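GH62 hydrolase (Scytalidium thermophilum, PDB 4PVA) probably removes alpha-L-arabinofuranosyl side groups from arabinoxylan, as a GH62 arabinofuranosidase of a thermophilic fungus that takes part in lignocellulose breakdown. Local coordinates at residues F182-L190 against A219-Y227. Residues are numbered along the deposited sequence; the frame is centred on the assembly and turned at random.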
ATOM      1  N   PHE A 182      -4.246  10.051  -0.425  1.00  9.72           N
ATOM      2  CA  PHE A 182      -5.452   9.260  -0.631  1.00  9.68           C
ATOM      3  C   PHE A 182      -5.745   8.433   0.589  1.00  9.65           C
ATOM      4  O   PHE A 182      -4.833   8.014   1.313  1.00  9.81           O
ATOM      5  CB  PHE A 182      -5.287   8.331  -1.832  1.00  9.93           C
ATOM      6  CG  PHE A 182      -5.238   9.043  -3.163  1.00  9.93           C
ATOM      7  CD1 PHE A 182      -4.028   9.570  -3.647  1.00 10.29           C
ATOM      8  CD2 PHE A 182      -6.356   9.136  -3.986  1.00 10.25           C
ATOM      9  CE1 PHE A 182      -3.958  10.182  -4.865  1.00 10.52           C
ATOM     10  CE2 PHE A 182      -6.290   9.742  -5.213  1.00 10.48           C
ATOM     11  CZ  PHE A 182      -5.095  10.283  -5.660  1.00 10.66           C
ATOM     12  N   SER A 183      -7.028   8.159   0.833  1.00  9.62           N
ATOM     13  CA  SER A 183      -7.445   7.314   1.928  1.00  9.75           C
ATOM     14  C   SER A 183      -8.823   6.734   1.640  1.00  9.82           C
ATOM     15  O   SER A 183      -9.550   7.204   0.765  1.00 10.06           O
ATOM     16  CB  SER A 183      -7.430   8.120   3.231  1.00  9.93           C
ATOM     17  OG  SER A 183      -8.354   9.190   3.234  1.00 10.23           O
ATOM     18  N   SER A 184      -9.190   5.718   2.397  1.00 10.22           N
ATOM     19  CA  SER A 184     -10.461   5.008   2.230  1.00 10.87           C
ATOM     20  C   SER A 184     -11.239   5.035   3.546  1.00 11.36           C
ATOM     21  O   SER A 184     -10.669   5.319   4.597  1.00 11.13           O
ATOM     22  CB  SER A 184     -10.189   3.547   1.827  1.00 11.56           C
ATOM     23  OG  SER A 184      -9.626   3.456   0.514  1.00 12.52           O
ATOM     24  N   ASP A 185     -12.517   4.657   3.480  1.00 11.56           N
ATOM     25  CA  ASP A 185     -13.347   4.612   4.694  1.00 11.80           C
ATOM     26  C   ASP A 185     -14.020   3.267   4.913  1.00 12.43           C
ATOM     27  O   ASP A 185     -14.880   3.165   5.817  1.00 13.01           O
ATOM     28  CB  ASP A 185     -14.372   5.738   4.725  1.00 11.77           C
ATOM     29  CG  ASP A 185     -15.357   5.701   3.585  1.00 11.88           C
ATOM     30  OD1 ASP A 185     -15.305   4.791   2.737  1.00 11.72           O
ATOM     31  OD2 ASP A 185     -16.197   6.634   3.546  1.00 11.75           O
ATOM     32  N   ASP A 186     -13.676   2.212   4.180  1.00 12.67           N
ATOM     33  CA  ASP A 186     -14.407   0.967   4.268  1.00 14.02           C
ATOM     34  C   ASP A 186     -15.909   1.196   4.144  1.00 14.11           C
ATOM     35  O   ASP A 186     -16.726   0.421   4.678  1.00 15.46           O
ATOM     36  CB  ASP A 186     -14.063   0.240   5.586  1.00 14.79           C
ATOM     37  CG  ASP A 186     -12.703  -0.405   5.578  1.00 15.60           C
ATOM     38  OD1 ASP A 186     -12.033  -0.415   4.527  1.00 16.46           O
ATOM     39  OD2 ASP A 186     -12.299  -0.848   6.669  1.00 18.11           O
ATOM     40  N   ASN A 187     -16.291   2.213   3.415  1.00 13.55           N
ATOM     41  CA  ASN A 187     -17.685   2.534   3.174  1.00 13.87           C
ATOM     42  C   ASN A 187     -17.912   3.008   1.762  1.00 13.56           C
ATOM     43  O   ASN A 187     -18.835   3.750   1.511  1.00 14.48           O
ATOM     44  CB  ASN A 187     -18.215   3.561   4.198  1.00 14.31           C
ATOM     45  CG  ASN A 187     -19.724   3.538   4.308  1.00 14.86           C
ATOM     46  OD1 ASN A 187     -20.324   2.469   4.278  1.00 16.26           O
ATOM     47  ND2 ASN A 187     -20.331   4.681   4.427  1.00 14.94           N
ATOM     48  N   GLY A 188     -17.077   2.577   0.846  1.00 13.50           N
ATOM     49  CA  GLY A 188     -17.303   2.810  -0.568  1.00 13.82           C
ATOM     50  C   GLY A 188     -16.753   4.103  -1.131  1.00 12.96           C
ATOM     51  O   GLY A 188     -17.032   4.422  -2.268  1.00 14.12           O
ATOM     52  N   HIS A 189     -15.958   4.836  -0.367  1.00 12.36           N
ATOM     53  CA  HIS A 189     -15.369   6.106  -0.843  1.00 11.90           C
ATOM     54  C   HIS A 189     -13.855   6.039  -0.892  1.00 11.30           C
ATOM     55  O   HIS A 189     -13.212   5.400  -0.053  1.00 11.90           O
ATOM     56  CB  HIS A 189     -15.770   7.287   0.044  1.00 12.01           C
ATOM     57  CG  HIS A 189     -17.248   7.386   0.289  1.00 12.43           C
ATOM     58  ND1 HIS A 189     -17.824   6.977   1.467  1.00 12.86           N
ATOM     59  CD2 HIS A 189     -18.258   7.794  -0.514  1.00 13.08           C
ATOM     60  CE1 HIS A 189     -19.133   7.143   1.381  1.00 13.29           C
ATOM     61  NE2 HIS A 189     -19.421   7.640   0.203  1.00 13.87           N
ATOM     62  N   LEU A 190     -13.321   6.754  -1.863  1.00 10.66           N
ATOM     63  CA  LEU A 190     -11.882   7.045  -1.979  1.00 10.38           C
ATOM     64  C   LEU A 190     -11.743   8.556  -1.903  1.00 10.28           C
ATOM     65  O   LEU A 190     -12.361   9.270  -2.709  1.00 10.64           O
ATOM     66  CB  LEU A 190     -11.310   6.454  -3.257  1.00 10.88           C
ATOM     67  CG  LEU A 190      -9.800   6.682  -3.482  1.00 11.18           C
ATOM     68  CD1 LEU A 190      -8.968   5.955  -2.474  1.00 11.21           C
ATOM     69  CD2 LEU A 190      -9.368   6.289  -4.868  1.00 11.97           C
ATOM     70  N   ALA A 219     -16.769  -3.057  -3.866  1.00 12.43           N
ATOM     71  CA  ALA A 219     -16.121  -2.831  -5.152  1.00 12.98           C
ATOM     72  C   ALA A 219     -15.019  -1.774  -5.077  1.00 12.42           C
ATOM     73  O   ALA A 219     -14.178  -1.682  -5.985  1.00 12.44           O
ATOM     74  CB  ALA A 219     -17.161  -2.409  -6.186  1.00 13.67           C
ATOM     75  N   LEU A 220     -14.995  -0.953  -4.035  1.00 11.87           N
ATOM     76  CA  LEU A 220     -14.026   0.127  -3.909  1.00 12.18           C
ATOM     77  C   LEU A 220     -13.594   0.176  -2.458  1.00 11.97           C
ATOM     78  O   LEU A 220     -13.785   1.169  -1.746  1.00 12.98           O
ATOM     79  CB  LEU A 220     -14.629   1.478  -4.352  1.00 12.52           C
ATOM     80  CG  LEU A 220     -13.607   2.562  -4.647  1.00 12.86           C
ATOM     81  CD1 LEU A 220     -12.960   2.305  -6.016  1.00 12.74           C
ATOM     82  CD2 LEU A 220     -14.245   3.931  -4.601  1.00 13.51           C
ATOM     83  N   TRP A 221     -13.037  -0.933  -1.990  1.00 11.77           N
ATOM     84  CA  TRP A 221     -12.992  -1.227  -0.563  1.00 12.53           C
ATOM     85  C   TRP A 221     -11.892  -0.479   0.147  1.00 12.50           C
ATOM     86  O   TRP A 221     -12.179   0.311   1.059  1.00 13.61           O
ATOM     87  CB  TRP A 221     -12.891  -2.745  -0.378  1.00 13.39           C
ATOM     88  CG  TRP A 221     -12.881  -3.224   1.061  1.00 15.68           C
ATOM     89  CD1 TRP A 221     -11.897  -3.991   1.655  1.00 16.79           C
ATOM     90  CD2 TRP A 221     -13.852  -2.973   2.053  1.00 18.07           C
ATOM     91  NE1 TRP A 221     -12.210  -4.209   2.958  1.00 18.06           N
ATOM     92  CE2 TRP A 221     -13.388  -3.592   3.242  1.00 17.77           C
ATOM     93  CE3 TRP A 221     -15.048  -2.296   2.065  1.00 18.50           C
ATOM     94  CZ2 TRP A 221     -14.122  -3.591   4.448  1.00 19.93           C
ATOM     95  CZ3 TRP A 221     -15.793  -2.281   3.283  1.00 19.80           C
ATOM     96  CH2 TRP A 221     -15.315  -2.924   4.443  1.00 21.14           C
ATOM     97  N   GLU A 222     -10.636  -0.705  -0.219  1.00 11.66           N
ATOM     98  CA  GLU A 222      -9.550  -0.005   0.447  1.00 12.42           C
ATOM     99  C   GLU A 222      -8.251  -0.318  -0.275  1.00 10.91           C
ATOM    100  O   GLU A 222      -8.231  -0.766  -1.422  1.00 10.39           O
ATOM    101  CB  GLU A 222      -9.502  -0.221   1.955  1.00 14.29           C
ATOM    102  CG  GLU A 222      -9.285  -1.689   2.163  1.00 14.70           C
ATOM    103  CD  GLU A 222      -9.148  -2.141   3.630  1.00 15.74           C
ATOM    104  OE1 GLU A 222      -9.773  -1.703   4.603  1.00 16.45           O
ATOM    105  OE2 GLU A 222      -8.365  -3.056   3.791  1.00 16.75           O
ATOM    106  N   ALA A 223      -7.155   0.020   0.363  1.00 10.59           N
ATOM    107  CA  ALA A 223      -5.809  -0.381  -0.050  1.00 10.42           C
ATOM    108  C   ALA A 223      -5.437   0.211  -1.399  1.00 10.37           C
ATOM    109  O   ALA A 223      -4.804  -0.441  -2.246  1.00 10.52           O
ATOM    110  CB  ALA A 223      -5.662  -1.898  -0.015  1.00 10.70           C
ATOM    111  N   ALA A 224      -5.755   1.473  -1.610  1.00 10.09           N
ATOM    112  CA  ALA A 224      -5.402   2.125  -2.854  1.00 10.01           C
ATOM    113  C   ALA A 224      -3.887   2.286  -2.997  1.00 10.19           C
ATOM    114  O   ALA A 224      -3.135   2.517  -2.039  1.00 10.29           O
ATOM    115  CB  ALA A 224      -6.055   3.481  -2.941  1.00 10.54           C
ATOM    116  N   CYS A 225      -3.464   2.205  -4.246  1.00  9.69           N
ATOM    117  CA  CYS A 225      -2.110   2.552  -4.686  1.00 10.02           C
ATOM    118  C   CYS A 225      -2.250   3.437  -5.891  1.00  9.48           C
ATOM    119  O   CYS A 225      -3.018   3.119  -6.781  1.00  9.41           O
ATOM    120  CB  CYS A 225      -1.309   1.313  -5.141  1.00 10.67           C
ATOM    121  SG  CYS A 225      -1.163  -0.053  -3.987  1.00 12.09           S
ATOM    122  N   ILE A 226      -1.499   4.533  -5.945  1.00  9.45           N
ATOM    123  CA  ILE A 226      -1.420   5.384  -7.124  1.00  9.79           C
ATOM    124  C   ILE A 226       0.037   5.511  -7.512  1.00  9.76           C
ATOM    125  O   ILE A 226       0.862   6.000  -6.733  1.00 10.16           O
ATOM    126  CB  ILE A 226      -2.041   6.783  -6.919  1.00 10.17           C
ATOM    127  CG1 ILE A 226      -3.557   6.747  -6.597  1.00 10.28           C
ATOM    128  CG2 ILE A 226      -1.804   7.618  -8.154  1.00 10.56           C
ATOM    129  CD1 ILE A 226      -3.959   6.222  -5.244  1.00 10.42           C
ATOM    130  N   TYR A 227       0.345   5.076  -8.726  1.00  9.66           N
ATOM    131  CA  TYR A 227       1.718   5.045  -9.272  1.00  9.97           C
ATOM    132  C   TYR A 227       1.821   5.866 -10.538  1.00 10.43           C
ATOM    133  O   TYR A 227       0.904   5.895 -11.357  1.00 10.88           O
ATOM    134  CB  TYR A 227       2.122   3.629  -9.610  1.00 10.16           C
ATOM    135  CG  TYR A 227       2.207   2.687  -8.452  1.00 10.09           C
ATOM    136  CD1 TYR A 227       3.228   2.802  -7.522  1.00 10.45           C
ATOM    137  CD2 TYR A 227       1.316   1.650  -8.281  1.00 10.04           C
ATOM    138  CE1 TYR A 227       3.336   1.934  -6.468  1.00 10.67           C
ATOM    139  CE2 TYR A 227       1.428   0.774  -7.230  1.00 10.34           C
ATOM    140  CZ  TYR A 227       2.433   0.920  -6.318  1.00 10.26           C
ATOM    141  OH  TYR A 227       2.536   0.034  -5.265  1.00 10.37           O
TER
HETATM  142  O   HOH W   1      -6.856   3.487   0.286  1.00 11.73           O
HETATM  143  O   HOH W   2     -11.669   3.286  -1.248  1.00 14.52           O
HETATM  144  O   HOH W   3     -13.714   2.630   1.168  1.00 18.12           O
HETATM  145  O   HOH W   4     -15.588   0.541   0.828  1.00 22.76           O
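Asp-186 lies flat on the indole of Trp-221, its carboxylate plane only 5° from the ring plane. OD1 of Asp-186 sits 3.7 Å above that plane, and CB of Asp-186 makes a CH-pi contact over the six-membered ring. The backbone O of Asp-186 reaches CZ3 of the same indole at 3.2 Å. The indole gets there with CG anti to the backbone N (chi1 -178°), which swings it back beneath the 185-188 loop although its CB points away. An alanine in place of Trp-221 would probably leave the flat Asp-186 carboxylate without the surface it stacks on, with more freedom to turn. The same OD1, over the indole face, stands 2.6 Å from OE1 of Glu-222, the two carboxylates nearly coplanar. Asp-163 and a phosphate, probably from the crystallisation liquor, lie near OE2 of Glu-222, consistent with a place in the active-site pocket at the centre of the propeller. The segments belong to neighbouring blades of the five-bladed beta-propeller of GH62 enzymes: the hairpin joining strands 178-184 and 189-196 packs on strand 222-229, where Trp-221 and Glu-222 form a classic bulge opposite Glu-243. Ordered waters bridge the blades. One links OG of Ser-184 to N of Ala-224 (2.8 and 3.0 Å); another joins the same OG to O of His-189 and O of Leu-220. Farther along, CD1 of Ile-226 points into the Phe-182 face, 3.7 Å from the ring centroid and 13° off its normal, while CD1 of Leu-190 meets CB of Ala-224.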